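Local coordinates for protein hypothetical aldose 1-epimerase (Klebsiella pneumoniae subsp. pneumoniae MGH 78578, PDB 3TY1) that is of unconfirmed function but has the supersandwich fold of the galactose mutarotase clan and probably binds carbohydrate, perhaps as an aldose 1-epimerase, at residues D15-I21 and S34-V39; V28-F33 and A155-I159; T273-V277 and V361-I365; K284-F290 and D346-L352. All blocks are in the same frame, centred on the assembly; numbering follows the deposited sequence.

Interaction 1. Residues D15-I21 and S34-V39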
# COMPACT_ATOMS: atom_id res chain seq x y z
N ASP A 15 -17.79 6.67 -9.43
CA ASP A 15 -18.10 6.48 -8.00
C ASP A 15 -18.75 7.77 -7.57
O ASP A 15 -18.14 8.83 -7.71
CB ASP A 15 -16.84 6.18 -7.17
CG ASP A 15 -17.17 5.61 -5.76
OD1 ASP A 15 -18.28 5.87 -5.23
OD2 ASP A 15 -16.32 4.88 -5.20
N LYS A 16 -19.98 7.68 -7.07
CA LYS A 16 -20.73 8.84 -6.64
C LYS A 16 -20.16 9.52 -5.40
O LYS A 16 -20.50 10.67 -5.16
CB LYS A 16 -22.21 8.52 -6.40
CG LYS A 16 -23.00 8.26 -7.70
CD LYS A 16 -24.50 8.13 -7.43
CE LYS A 16 -25.35 7.85 -8.68
NZ LYS A 16 -25.11 8.85 -9.73
N GLY A 17 -19.33 8.83 -4.61
CA GLY A 17 -18.81 9.42 -3.37
C GLY A 17 -19.96 9.68 -2.41
O GLY A 17 -20.79 8.79 -2.19
N ASN A 18 -20.02 10.89 -1.84
CA ASN A 18 -21.11 11.26 -0.94
C ASN A 18 -22.46 11.24 -1.65
O ASN A 18 -22.59 11.82 -2.71
CB ASN A 18 -20.86 12.61 -0.30
CG ASN A 18 -19.66 12.61 0.64
OD1 ASN A 18 -19.48 11.73 1.47
ND2 ASN A 18 -18.83 13.62 0.50
N TRP A 19 -23.45 10.56 -1.08
CA TRP A 19 -24.73 10.36 -1.75
C TRP A 19 -25.75 9.95 -0.73
O TRP A 19 -25.42 9.27 0.24
CB TRP A 19 -24.55 9.24 -2.79
CG TRP A 19 -25.81 8.71 -3.41
CD1 TRP A 19 -26.43 9.16 -4.54
CD2 TRP A 19 -26.61 7.62 -2.92
NE1 TRP A 19 -27.55 8.40 -4.79
CE2 TRP A 19 -27.68 7.45 -3.81
CE3 TRP A 19 -26.50 6.75 -1.83
CZ2 TRP A 19 -28.66 6.46 -3.64
CZ3 TRP A 19 -27.46 5.78 -1.65
CH2 TRP A 19 -28.53 5.64 -2.56
N GLN A 20 -26.99 10.36 -0.93
CA GLN A 20 -28.05 9.88 -0.05
C GLN A 20 -29.38 9.88 -0.75
O GLN A 20 -29.63 10.68 -1.66
CB GLN A 20 -28.18 10.72 1.23
CG GLN A 20 -28.70 12.14 1.02
CD GLN A 20 -30.26 12.26 0.88
OE1 GLN A 20 -31.01 11.59 1.61
NE2 GLN A 20 -30.72 13.15 -0.03
N ILE A 21 -30.23 9.00 -0.28
CA ILE A 21 -31.66 9.07 -0.60
C ILE A 21 -32.44 8.87 0.67
O ILE A 21 -31.95 8.27 1.63
CB ILE A 21 -32.08 8.06 -1.65
CG1 ILE A 21 -31.76 6.64 -1.19
CG2 ILE A 21 -31.43 8.40 -3.01
CD1 ILE A 21 -32.33 5.56 -2.11
N SER A 34 -33.43 6.31 5.56
CA SER A 34 -32.56 6.95 4.58
C SER A 34 -31.41 6.01 4.32
O SER A 34 -31.17 5.09 5.12
CB SER A 34 -32.05 8.29 5.08
OG SER A 34 -31.17 8.11 6.17
N ILE A 35 -30.77 6.17 3.16
CA ILE A 35 -29.61 5.36 2.79
C ILE A 35 -28.56 6.39 2.38
O ILE A 35 -28.83 7.26 1.54
CB ILE A 35 -29.90 4.36 1.62
CG1 ILE A 35 -31.14 3.52 1.95
CG2 ILE A 35 -28.68 3.48 1.39
CD1 ILE A 35 -31.70 2.68 0.79
N GLU A 36 -27.39 6.30 3.01
CA GLU A 36 -26.33 7.28 2.81
C GLU A 36 -24.96 6.66 2.66
O GLU A 36 -24.54 5.81 3.49
CB GLU A 36 -26.29 8.28 3.99
CG GLU A 36 -25.25 9.39 3.78
CD GLU A 36 -25.23 10.46 4.89
OE1 GLU A 36 -25.96 10.33 5.88
OE2 GLU A 36 -24.45 11.43 4.72
N GLN A 37 -24.24 7.13 1.63
CA GLN A 37 -22.84 6.82 1.45
C GLN A 37 -22.04 8.09 1.84
O GLN A 37 -22.38 9.20 1.44
CB GLN A 37 -22.50 6.40 0.02
CG GLN A 37 -21.02 6.07 -0.17
CD GLN A 37 -20.73 5.32 -1.46
OE1 GLN A 37 -20.68 4.10 -1.44
NE2 GLN A 37 -20.53 6.04 -2.57
N LYS A 38 -21.00 7.88 2.62
CA LYS A 38 -20.16 8.91 3.10
C LYS A 38 -18.71 8.53 2.89
O LYS A 38 -18.27 7.42 3.25
CB LYS A 38 -20.51 9.12 4.58
CG LYS A 38 -19.77 10.24 5.29
CD LYS A 38 -20.28 10.47 6.77
CE LYS A 38 -21.76 10.85 6.85
NZ LYS A 38 -22.21 11.37 8.19
N VAL A 39 -17.93 9.49 2.37
CA VAL A 39 -16.51 9.33 2.17
C VAL A 39 -15.87 9.85 3.42
O VAL A 39 -16.10 11.01 3.80
CB VAL A 39 -15.98 10.13 0.95
CG1 VAL A 39 -14.45 9.85 0.75
CG2 VAL A 39 -16.71 9.76 -0.30

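Interaction 2. Residues V28-F33 and A155-I159. With SO4 (sulfate ion), chain G.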
# COMPACT_ATOMS: atom_id res chain seq x y z
N VAL A 28 -42.18 7.55 0.19
CA VAL A 28 -42.46 6.28 0.89
C VAL A 28 -43.18 6.66 2.18
O VAL A 28 -42.68 7.47 2.96
CB VAL A 28 -41.17 5.50 1.16
CG1 VAL A 28 -41.40 4.41 2.25
CG2 VAL A 28 -40.61 4.94 -0.14
N LYS A 29 -44.35 6.05 2.41
CA LYS A 29 -45.30 6.53 3.44
C LYS A 29 -45.38 5.76 4.79
O LYS A 29 -46.06 6.23 5.74
CB LYS A 29 -46.71 6.56 2.81
CG LYS A 29 -46.84 7.39 1.50
CD LYS A 29 -47.07 8.88 1.78
CE LYS A 29 -48.53 9.15 2.01
NZ LYS A 29 -48.77 10.45 2.66
N ASP A 30 -44.70 4.62 4.88
CA ASP A 30 -44.78 3.73 6.03
C ASP A 30 -43.47 3.98 6.86
O ASP A 30 -43.23 5.11 7.23
CB ASP A 30 -44.93 2.28 5.54
CG ASP A 30 -46.12 2.10 4.60
OD1 ASP A 30 -47.14 2.83 4.73
OD2 ASP A 30 -46.04 1.23 3.73
N HIS A 31 -42.63 2.97 7.07
CA HIS A 31 -41.45 3.11 7.92
C HIS A 31 -40.44 4.06 7.28
O HIS A 31 -40.06 3.82 6.12
CB HIS A 31 -40.80 1.75 8.14
CG HIS A 31 -41.60 0.83 9.02
ND1 HIS A 31 -41.52 0.88 10.40
CD2 HIS A 31 -42.45 -0.19 8.73
CE1 HIS A 31 -42.31 -0.05 10.92
NE2 HIS A 31 -42.87 -0.72 9.93
N ALA A 32 -40.03 5.11 8.02
CA ALA A 32 -39.06 6.10 7.53
C ALA A 32 -37.66 5.56 7.54
O ALA A 32 -37.24 4.89 8.47
CB ALA A 32 -39.10 7.36 8.36
N PHE A 33 -36.89 5.94 6.52
CA PHE A 33 -35.52 5.53 6.44
C PHE A 33 -34.73 6.43 5.48
O PHE A 33 -35.29 7.22 4.70
CB PHE A 33 -35.42 4.07 5.96
CG PHE A 33 -35.91 3.83 4.57
CD1 PHE A 33 -35.04 3.98 3.47
CD2 PHE A 33 -37.20 3.45 4.33
CE1 PHE A 33 -35.48 3.76 2.18
CE2 PHE A 33 -37.65 3.21 3.01
CZ PHE A 33 -36.79 3.37 1.95
N ALA A 155 -44.80 -1.16 -0.70
CA ALA A 155 -44.68 -1.79 0.60
C ALA A 155 -44.41 -3.27 0.45
O ALA A 155 -45.04 -3.92 -0.38
CB ALA A 155 -45.92 -1.56 1.42
N PRO A 156 -43.50 -3.83 1.27
CA PRO A 156 -42.78 -3.27 2.41
C PRO A 156 -41.46 -2.58 2.09
O PRO A 156 -40.67 -2.36 3.02
CB PRO A 156 -42.57 -4.52 3.31
CG PRO A 156 -42.32 -5.60 2.33
CD PRO A 156 -43.28 -5.31 1.19
N TYR A 157 -41.21 -2.17 0.84
CA TYR A 157 -40.02 -1.33 0.54
C TYR A 157 -38.69 -1.97 0.89
O TYR A 157 -37.79 -1.33 1.45
CB TYR A 157 -40.15 0.07 1.19
CG TYR A 157 -41.40 0.80 0.75
CD1 TYR A 157 -41.50 1.33 -0.53
CD2 TYR A 157 -42.48 0.96 1.62
CE1 TYR A 157 -42.65 2.03 -0.92
CE2 TYR A 157 -43.62 1.64 1.23
CZ TYR A 157 -43.71 2.17 -0.03
OH TYR A 157 -44.86 2.85 -0.38
N GLU A 158 -38.56 -3.25 0.54
CA GLU A 158 -37.34 -3.97 0.76
C GLU A 158 -36.15 -3.26 0.07
O GLU A 158 -36.25 -2.87 -1.08
CB GLU A 158 -37.45 -5.40 0.22
CG GLU A 158 -36.25 -6.27 0.57
CD GLU A 158 -36.29 -7.67 -0.08
OE1 GLU A 158 -36.93 -7.85 -1.11
OE2 GLU A 158 -35.61 -8.57 0.41
N ILE A 159 -35.06 -3.13 0.81
CA ILE A 159 -33.83 -2.51 0.38
C ILE A 159 -32.84 -3.64 0.12
O ILE A 159 -32.74 -4.56 0.91
CB ILE A 159 -33.28 -1.59 1.47
CG1 ILE A 159 -34.30 -0.48 1.79
CG2 ILE A 159 -31.86 -1.01 1.07
CD1 ILE A 159 -33.94 0.27 3.14
S SO4 G . -50.81 12.07 4.53
O1 SO4 G . -51.01 13.04 5.61
O2 SO4 G . -52.13 11.67 4.02
O3 SO4 G . -50.03 12.69 3.47
O4 SO4 G . -50.09 10.88 4.99

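Interaction 3. Residues T273-V277 and V361-I365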
# COMPACT_ATOMS: atom_id res chain seq x y z
N THR A 273 -29.68 -24.44 9.74
CA THR A 273 -29.36 -24.49 11.15
C THR A 273 -29.41 -23.06 11.73
O THR A 273 -29.57 -22.10 10.99
CB THR A 273 -28.01 -25.16 11.40
OG1 THR A 273 -27.90 -25.49 12.79
CG2 THR A 273 -26.86 -24.26 10.97
N LEU A 274 -29.28 -22.96 13.05
CA LEU A 274 -29.46 -21.69 13.76
C LEU A 274 -28.52 -21.68 14.94
O LEU A 274 -28.47 -22.65 15.70
CB LEU A 274 -30.93 -21.57 14.23
CG LEU A 274 -31.53 -20.29 14.77
CD1 LEU A 274 -31.43 -19.17 13.74
CD2 LEU A 274 -32.98 -20.50 15.20
N ALA A 275 -27.76 -20.60 15.07
CA ALA A 275 -26.87 -20.39 16.20
C ALA A 275 -27.12 -19.00 16.76
O ALA A 275 -27.51 -18.05 16.02
CB ALA A 275 -25.42 -20.53 15.75
N ALA A 276 -26.87 -18.83 18.05
CA ALA A 276 -27.18 -17.55 18.70
C ALA A 276 -26.35 -17.28 19.96
O ALA A 276 -25.86 -18.22 20.60
CB ALA A 276 -28.69 -17.52 19.04
N VAL A 277 -26.18 -16.00 20.27
CA VAL A 277 -25.65 -15.55 21.52
C VAL A 277 -26.76 -14.74 22.18
O VAL A 277 -27.42 -13.92 21.56
CB VAL A 277 -24.34 -14.75 21.40
CG1 VAL A 277 -24.46 -13.58 20.41
CG2 VAL A 277 -23.93 -14.24 22.79
N VAL A 361 -36.12 -18.79 19.53
CA VAL A 361 -34.84 -19.27 18.99
C VAL A 361 -34.36 -20.50 19.77
O VAL A 361 -34.00 -21.53 19.17
CB VAL A 361 -33.76 -18.16 19.01
CG1 VAL A 361 -32.34 -18.73 18.88
CG2 VAL A 361 -34.06 -17.15 17.91
N GLU A 362 -34.43 -20.42 21.09
CA GLU A 362 -33.98 -21.52 21.94
C GLU A 362 -34.81 -22.80 21.70
O GLU A 362 -34.26 -23.91 21.64
CB GLU A 362 -33.94 -21.06 23.40
CG GLU A 362 -33.11 -21.94 24.30
CD GLU A 362 -32.72 -21.30 25.63
OE1 GLU A 362 -32.94 -20.07 25.84
OE2 GLU A 362 -32.18 -22.03 26.48
N GLN A 363 -36.11 -22.63 21.50
CA GLN A 363 -37.06 -23.74 21.21
C GLN A 363 -36.80 -24.37 19.83
O GLN A 363 -36.85 -25.60 19.68
CB GLN A 363 -38.54 -23.27 21.30
CG GLN A 363 -39.30 -23.54 22.62
CD GLN A 363 -39.17 -22.46 23.73
OE1 GLN A 363 -38.08 -22.24 24.30
NE2 GLN A 363 -40.31 -21.83 24.07
N LYS A 364 -36.52 -23.54 18.81
CA LYS A 364 -36.18 -24.07 17.48
C LYS A 364 -34.87 -24.86 17.52
O LYS A 364 -34.77 -25.93 16.92
CB LYS A 364 -36.10 -22.96 16.42
CG LYS A 364 -35.94 -23.45 14.98
CD LYS A 364 -37.18 -24.22 14.42
CE LYS A 364 -36.79 -25.11 13.22
NZ LYS A 364 -37.88 -26.07 12.80
N ILE A 365 -33.89 -24.35 18.26
CA ILE A 365 -32.59 -25.00 18.41
C ILE A 365 -32.76 -26.36 19.12
O ILE A 365 -32.26 -27.39 18.65
CB ILE A 365 -31.55 -24.07 19.11
CG1 ILE A 365 -31.10 -22.96 18.15
CG2 ILE A 365 -30.38 -24.89 19.58
CD1 ILE A 365 -30.17 -21.90 18.73

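Interaction 4. Residues K284-F290 and D346-L352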
# COMPACT_ATOMS: atom_id res chain seq x y z
N LYS A 284 -32.11 -10.30 25.34
CA LYS A 284 -31.40 -9.74 24.22
C LYS A 284 -30.57 -10.83 23.58
O LYS A 284 -30.07 -11.70 24.26
CB LYS A 284 -30.44 -8.63 24.64
CG LYS A 284 -31.12 -7.36 25.05
CD LYS A 284 -30.08 -6.30 25.36
CE LYS A 284 -30.72 -4.96 25.69
NZ LYS A 284 -31.54 -4.97 26.93
N GLY A 285 -30.39 -10.75 22.27
CA GLY A 285 -29.51 -11.68 21.59
C GLY A 285 -29.38 -11.44 20.13
O GLY A 285 -29.91 -10.48 19.59
N ALA A 286 -28.65 -12.34 19.47
CA ALA A 286 -28.53 -12.30 18.01
C ALA A 286 -28.44 -13.71 17.54
O ALA A 286 -27.73 -14.52 18.15
CB ALA A 286 -27.28 -11.52 17.55
N SER A 287 -29.14 -13.99 16.46
CA SER A 287 -29.15 -15.34 15.86
C SER A 287 -28.72 -15.26 14.42
O SER A 287 -28.94 -14.23 13.74
CB SER A 287 -30.55 -15.96 15.94
OG SER A 287 -31.48 -15.27 15.16
N ILE A 288 -28.07 -16.32 13.98
CA ILE A 288 -27.62 -16.46 12.61
C ILE A 288 -28.17 -17.77 12.10
O ILE A 288 -27.92 -18.84 12.69
CB ILE A 288 -26.06 -16.48 12.46
CG1 ILE A 288 -25.41 -15.29 13.16
CG2 ILE A 288 -25.61 -16.47 11.00
CD1 ILE A 288 -23.86 -15.35 13.17
N GLN A 289 -28.92 -17.69 11.02
CA GLN A 289 -29.36 -18.86 10.29
C GLN A 289 -28.45 -19.06 9.11
O GLN A 289 -28.16 -18.12 8.39
CB GLN A 289 -30.79 -18.71 9.78
CG GLN A 289 -31.30 -19.86 8.86
CD GLN A 289 -32.70 -19.60 8.30
OE1 GLN A 289 -33.41 -18.71 8.76
NE2 GLN A 289 -33.07 -20.34 7.27
N PHE A 290 -28.03 -20.30 8.88
CA PHE A 290 -27.21 -20.63 7.71
C PHE A 290 -27.54 -22.02 7.21
O PHE A 290 -28.22 -22.79 7.89
CB PHE A 290 -25.70 -20.41 7.95
CG PHE A 290 -25.08 -21.28 9.00
CD1 PHE A 290 -25.17 -20.94 10.33
CD2 PHE A 290 -24.39 -22.45 8.65
CE1 PHE A 290 -24.62 -21.76 11.32
CE2 PHE A 290 -23.80 -23.24 9.63
CZ PHE A 290 -23.90 -22.88 10.97
N ASP A 346 -26.43 -18.03 1.83
CA ASP A 346 -27.69 -17.45 2.31
C ASP A 346 -27.68 -17.50 3.85
O ASP A 346 -27.58 -18.60 4.43
CB ASP A 346 -28.86 -18.26 1.77
CG ASP A 346 -28.86 -18.34 0.27
OD1 ASP A 346 -28.79 -17.27 -0.39
OD2 ASP A 346 -28.89 -19.49 -0.26
N LEU A 347 -27.69 -16.33 4.48
CA LEU A 347 -27.68 -16.21 5.94
C LEU A 347 -28.71 -15.20 6.38
O LEU A 347 -28.93 -14.19 5.71
CB LEU A 347 -26.29 -15.80 6.48
CG LEU A 347 -25.09 -16.71 6.22
CD1 LEU A 347 -24.45 -16.35 4.88
CD2 LEU A 347 -24.08 -16.55 7.37
N THR A 348 -29.36 -15.47 7.51
CA THR A 348 -30.28 -14.49 8.12
C THR A 348 -29.80 -14.19 9.53
O THR A 348 -29.60 -15.11 10.34
CB THR A 348 -31.73 -15.02 8.14
OG1 THR A 348 -32.10 -15.36 6.80
CG2 THR A 348 -32.66 -13.97 8.65
N TYR A 349 -29.62 -12.92 9.80
CA TYR A 349 -29.20 -12.38 11.10
C TYR A 349 -30.38 -11.67 11.74
O TYR A 349 -31.05 -10.83 11.10
CB TYR A 349 -28.08 -11.36 10.89
CG TYR A 349 -26.77 -11.91 10.42
CD1 TYR A 349 -26.58 -12.34 9.09
CD2 TYR A 349 -25.71 -12.02 11.30
CE1 TYR A 349 -25.35 -12.88 8.67
CE2 TYR A 349 -24.46 -12.55 10.90
CZ TYR A 349 -24.31 -12.97 9.58
OH TYR A 349 -23.08 -13.48 9.19
N THR A 350 -30.69 -12.04 12.98
CA THR A 350 -31.82 -11.47 13.66
C THR A 350 -31.38 -10.89 14.99
O THR A 350 -30.73 -11.57 15.81
CB THR A 350 -32.93 -12.51 13.91
OG1 THR A 350 -33.25 -13.21 12.69
CG2 THR A 350 -34.19 -11.84 14.50
N LEU A 351 -31.77 -9.65 15.22
CA LEU A 351 -31.53 -8.98 16.49
C LEU A 351 -32.75 -9.29 17.38
O LEU A 351 -33.89 -8.84 17.15
CB LEU A 351 -31.32 -7.47 16.28
CG LEU A 351 -30.73 -6.73 17.50
CD1 LEU A 351 -29.37 -7.33 17.85
CD2 LEU A 351 -30.59 -5.23 17.25
N LEU A 352 -32.49 -10.10 18.41
CA LEU A 352 -33.50 -10.58 19.33
C LEU A 352 -33.58 -9.55 20.46
O LEU A 352 -32.56 -9.21 21.09
CB LEU A 352 -33.09 -11.97 19.84
CG LEU A 352 -32.65 -13.05 18.80
CD1 LEU A 352 -32.05 -14.25 19.50
CD2 LEU A 352 -33.79 -13.46 17.86
O HOH W 1 -31.70 -15.36 12.32

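Interaction 1. Residues D15-I21 and S34-V39
Gln37 NE2 donates to Gly17 O at 2.8 Å, an almost straight bond (170° at the hydrogen) that lies in the plane of the Gln37 amide. The glutamine reaches it because CG stands opposite the backbone N (chi1 180°) and the chain stays extended, so CB, CG and CD all run beside the same carbonyl. Gly17, at positive phi, closes an Asx turn in which its N meets Asp15 OD1 from above the carboxylate plane; Asp15 OD2 makes a salt bridge with Lys49. Next along the chain, Asn18 OD1 accepts from Val39 N at 2.9 Å, a side-chain carbonyl that extends the pairing to the residue before strand 19-22 begins. Trp19 and Ile21 then form antiparallel hydrogen-bonded pairs with Gln37 and Ile35, with Gln20 and Glu36 as the non-hydrogen-bonded pair between them. On the face of Trp19, Ile21, Ile35 and Gln37, the indole lies alongside Ile35, Trp19 CZ3 4.0 Å from Ile35 CG2. The two strands make a beta hairpin at one margin of a six-stranded antiparallel sheet: strand 49-55 continues the sheet beyond 33-39, while Trp5 and Leu7 of strand 2-9 and Val149 and Val151 of strand 146-152 pack against the apolar face.

Interaction 2. Residues V28-F33 and A155-I159
Neither segment pairs its backbone with the other: two loops face each other with CA atoms no nearer than 7.7 Å, between Asp30 and Ala155, and Tyr157 takes positive phi and psi just after the cis peptide bond before Pro156. Side chains therefore bridge the gap. Both methyls of Val28 rest on one face of the Tyr157 ring. CG1 sits over its centre, 3.7 Å from the centroid and 12° off the ring normal, a CH-pi contact, while CG2 lies toward the CE1 side at 3.6 Å from that atom. With CG1 opposite the backbone N (chi1 163°), both branches of the valine lie flat against that one face. The backbone N of Ala155 lies over the opposite face, toward the rim, so the tyrosine is sandwiched between the other loop and its own. At the ring edge, in its plane, Asp30 OD2 approaches CE2 at 3.5 Å and also touches Ala155 CB.

The loop 28-33 joins the two strands of the hairpin 19-22 and 33-39, and the loop leading through 155-159 joins strands 146-152 and 159-169 of the ten-stranded sheet, so the contact brings together connections from the two antiparallel sheets. Ile159 CD1 makes a CH-pi contact over one face of the Phe33 ring, 4.1 Å from the centroid and displaced toward the rim; Pro185 also packs on this phenylalanine. The CB of Tyr157 touches Phe33 CE2 more loosely, at 4.4 Å. Lys29, exposed and poorly ordered, leads away from the contact and donates from NZ to O4 of a sulfate ion, probably from the crystallisation liquor, at 2.7 Å.

Interaction 3. Residues T273-V277 and V361-I365
Val361 is the first residue of the helical segment to meet the strand, and it does so through one methyl. Its CG1, opposite the backbone N (chi1 162°), touches Ala276 CB at 3.8 Å and Leu274 CD2 at 4.1 Å, sitting against both side chains that this face of the strand presents. The valine and leucine side chains meet nearly at right angles. Glu362, next in sequence, points away from the strand and makes a salt bridge with Arg224 instead. At Lys364 the aliphatic base does the work: CB and CG both lie 4.2 Å from Leu274 CD2, whereas the chain bends at chi2 and carries the ammonium end away. Leu274 CD2 thus sits in the notch between Val361 and Lys364, three residues apart on the helix.

Ile365, one turn on from Val361, has its N bonded to Val361 O. Its CG1, anti to the carbonyl carbon (chi1 -73°), lies 4.2 Å from Leu274 CB, and CD1 extends over the strand backbone to reach Leu274 O at 3.6 Å. Leu226 and Pro228 of strand 224-229 also touch this isoleucine, so helix 355-369 packs over the last two strands of the ten-stranded sheet, 272-278 and 224-229. The short axes pass 8.8 Å apart at -137°, and Val361 comes close over Ala276, whose side chain is a single methyl.

Apolar packing carries the contact. The one polar atom it buries without a partner in the model, Leu274 O, faces the methyl and methylene of Ile365, consistent with attachment by apolar packing and exclusion of water, probably at some cost for the carbonyl.

Interaction 4. Residues K284-F290 and D346-L352
Ile288 packs along Tyr349: CG2 lies over one face of the ring, offset toward the rim, 4.2 Å from the centroid and 17° off the normal, while CG1 and CD1 run past CE2, Ile288 CD1 coming to 3.7 Å from Tyr349 CE2. The same CG2 also meets Leu347 CD2 at 3.9 Å, so this one methyl fills the corner between ring face and leucine. Phe290 CB then leans on Leu347 CG, although the ring itself leads away. The ring of Phe190 meets that of Tyr349 with the planes nearly parallel, and the phenol OH bonds to Ser212.

These strands, 285-291 and 342-352, are antiparallel neighbours inside the large sheet of the supersandwich, with Gly285–Leu352, Ser287–Thr350 and Gln289–Thr348 as hydrogen-bonded pairs. On the face bearing those residues the bareness of Gly285 provides a hollow that Leu352 fills, its CB 3.5 Å from Gly285 O and CD1 beside Ala286 N. Ser287 OG, held between its backbone N and carbonyl carbon (chi1 65°), meets Thr350 CB at 3.4 Å. A water occupies the dip between these small polar side chains, hydrogen-bonded to Ser287 OG at 2.8 Å and Thr350 OG1 at 2.7 Å, and donating to Thr348 O. Gln289 lies alongside Thr348 and sends NE2 to Gln272.

Overall arrangement
Interactions 3 and 4 are buried neighbours, their centres about 9 Å apart, and share one sheet: strands 272-278 and 285-291 are adjacent in it, so the helix of interaction 3 packs on a strand paired with one from interaction 4. Interactions 1 and 2 lie farther from the chain's centre, partly exposed, and share the hairpin 19-22 and 33-39, its strands in one and its connecting loop in the other; Ile35 and Ile159 touch between them. Chemistry follows place. Interactions 1 and 4 are strand pairings, the former extended by side-chain amides at its loop end, the latter flanked by apolar packing and a bridging water. Interactions 2 and 3 rely on side-chain packing, aromatic in the loops, aliphatic under the helix.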